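Local coordinates for acyl-coenzyme A oxidase (Caenorhabditis elegans, PDB 5K3J), which catalyses the FAD-dependent first step of peroxisomal beta-oxidation, desaturating the five-carbon side chain of ascaroside-CoA pheromone precursors, at residues T46-K51 against N85-R90. Numbering follows the deposited sequence.
Sequences TDAVSK and NQLIDR
A small apolar contact joins A48 and V49, near the C-terminal end of helix 36-49, to L87, the last residue of the short helix 84-87, in the N-terminal helical region of the subunit. It illustrates how one branched side chain, projecting from a short helix, can rest on the flank of another, with no hydrogen bond between residues 46-51 and 85-90. The two methyl groups of L87 divide the work. CD2 lies against the methyl of A48, with CB and CD2 3.6 Å apart, while CD1 faces CG2 of V49 across a looser 4.3 Å. With its CG anti to the carbonyl carbon and beside the backbone N (chi1 -62°), L87 carries this fork across to helix 36-49. The CA atoms of A48 and L87 lie 7.0 Å apart, a spacing consistent with the small side chain of A48. V49 is buried and also packs on L99 of helix 93-103, and L87 touches I52, so the apolar patch continues beyond the pair. A polar link lies close by: R41, earlier on helix 36-49, donates from NH2 to the carbonyl O of L87, just where I88 leaves helical geometry. Together these contacts join helices 36-49, 84-87 and 93-103, away from the annotated binding sites, as part of the helical N-terminal domain of the acyl-CoA oxidase fold, which is related to that of the acyl-CoA dehydrogenases.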
loop_
_atom_site.group_PDB
_atom_site.type_symbol
_atom_site.label_atom_id
_atom_site.label_comp_id
_atom_site.label_asym_id
_atom_site.label_seq_id
_atom_site.Cartn_x
_atom_site.Cartn_y
_atom_site.Cartn_z
ATOM N N THR A 46 6.508 -28.330 11.125
ATOM C CA THR A 46 5.194 -28.156 10.517
ATOM C C THR A 46 4.366 -29.434 10.637
ATOM O O THR A 46 3.166 -29.388 10.924
ATOM C CB THR A 46 5.309 -27.764 9.031
ATOM O OG1 THR A 46 6.003 -26.516 8.913
ATOM C CG2 THR A 46 3.931 -27.617 8.410
ATOM N N ASP A 47 5.022 -30.570 10.420
ATOM C CA ASP A 47 4.378 -31.870 10.530
ATOM C C ASP A 47 3.913 -32.127 11.956
ATOM O O ASP A 47 2.782 -32.549 12.186
ATOM C CB ASP A 47 5.334 -32.978 10.087
ATOM C CG ASP A 47 4.690 -34.349 10.125
ATOM O OD1 ASP A 47 3.444 -34.423 10.051
ATOM O OD2 ASP A 47 5.429 -35.351 10.222
ATOM N N ALA A 48 4.808 -31.871 12.904
ATOM C CA ALA A 48 4.532 -32.090 14.315
ATOM C C ALA A 48 3.474 -31.117 14.818
ATOM O O ALA A 48 2.694 -31.445 15.712
ATOM C CB ALA A 48 5.802 -31.956 15.135
ATOM N N VAL A 49 3.459 -29.919 14.244
ATOM C CA VAL A 49 2.457 -28.922 14.589
ATOM C C VAL A 49 1.083 -29.363 14.090
ATOM O O VAL A 49 0.088 -29.250 14.805
ATOM C CB VAL A 49 2.820 -27.534 14.010
ATOM C CG1 VAL A 49 1.597 -26.646 13.959
ATOM C CG2 VAL A 49 3.913 -26.879 14.844
ATOM N N SER A 50 1.042 -29.898 12.873
ATOM C CA SER A 50 -0.211 -30.330 12.258
ATOM C C SER A 50 -0.947 -31.426 13.035
ATOM O O SER A 50 -2.127 -31.679 12.786
ATOM C CB SER A 50 0.045 -30.815 10.828
ATOM O OG SER A 50 0.962 -31.893 10.812
ATOM N N LYS A 51 -0.258 -32.075 13.968
ATOM C CA LYS A 51 -0.862 -33.153 14.748
ATOM C C LYS A 51 -1.574 -32.599 15.980
ATOM O O LYS A 51 -2.386 -33.283 16.603
ATOM C CB LYS A 51 0.199 -34.175 15.166
ATOM C CG LYS A 51 0.744 -33.950 16.568
ATOM C CD LYS A 51 2.141 -34.518 16.761
ATOM C CE LYS A 51 2.634 -34.219 18.169
ATOM N NZ LYS A 51 4.101 -34.408 18.316
ATOM N N ASN A 85 9.007 -26.792 24.122
ATOM C CA ASN A 85 10.155 -27.664 24.365
ATOM C C ASN A 85 10.041 -29.017 23.675
ATOM O O ASN A 85 11.029 -29.735 23.523
ATOM C CB ASN A 85 10.354 -27.871 25.865
ATOM C CG ASN A 85 11.357 -26.904 26.453
ATOM O OD1 ASN A 85 11.946 -26.095 25.736
ATOM N ND2 ASN A 85 11.553 -26.975 27.765
ATOM N N GLN A 86 8.826 -29.365 23.267
ATOM C CA GLN A 86 8.611 -30.586 22.507
ATOM C C GLN A 86 9.050 -30.385 21.063
ATOM O O GLN A 86 9.759 -31.211 20.483
ATOM C CB GLN A 86 7.140 -30.997 22.526
ATOM C CG GLN A 86 6.525 -31.208 23.885
ATOM C CD GLN A 86 5.142 -31.817 23.772
ATOM O OE1 GLN A 86 4.814 -32.464 22.775
ATOM N NE2 GLN A 86 4.320 -31.606 24.790
ATOM N N LEU A 87 8.623 -29.261 20.500
ATOM C CA LEU A 87 8.678 -29.034 19.062
ATOM C C LEU A 87 10.016 -28.511 18.554
ATOM O O LEU A 87 10.428 -28.847 17.443
ATOM C CB LEU A 87 7.564 -28.064 18.660
ATOM C CG LEU A 87 6.137 -28.554 18.925
ATOM C CD1 LEU A 87 5.129 -27.407 18.899
ATOM C CD2 LEU A 87 5.749 -29.633 17.925
ATOM N N ILE A 88 10.691 -27.676 19.342
ATOM C CA ILE A 88 11.963 -27.100 18.895
ATOM C C ILE A 88 13.046 -26.966 19.965
ATOM O O ILE A 88 12.826 -27.238 21.147
ATOM C CB ILE A 88 11.782 -25.677 18.316
ATOM C CG1 ILE A 88 11.328 -24.707 19.415
ATOM C CG2 ILE A 88 10.839 -25.664 17.120
ATOM C CD1 ILE A 88 11.433 -23.251 19.017
ATOM N N ASP A 89 14.219 -26.525 19.515
ATOM C CA ASP A 89 15.296 -26.076 20.387
ATOM C C ASP A 89 15.018 -24.622 20.760
ATOM O O ASP A 89 15.167 -23.726 19.928
ATOM C CB ASP A 89 16.649 -26.228 19.684
ATOM C CG ASP A 89 17.813 -25.718 20.514
ATOM O OD1 ASP A 89 17.664 -25.565 21.744
ATOM O OD2 ASP A 89 18.891 -25.483 19.924
ATOM N N ARG A 90 14.600 -24.404 22.005
ATOM C CA ARG A 90 14.095 -23.109 22.456
ATOM C C ARG A 90 14.999 -21.930 22.105
ATOM O O ARG A 90 14.519 -20.865 21.716
ATOM C CB ARG A 90 13.871 -23.133 23.969
ATOM C CG ARG A 90 13.376 -21.809 24.528
ATOM C CD ARG A 90 13.811 -21.608 25.969
ATOM N NE ARG A 90 13.051 -22.431 26.903
ATOM C CZ ARG A 90 13.266 -22.453 28.214
ATOM N NH1 ARG A 90 14.224 -21.697 28.742
ATOM N NH2 ARG A 90 12.529 -23.228 28.997
#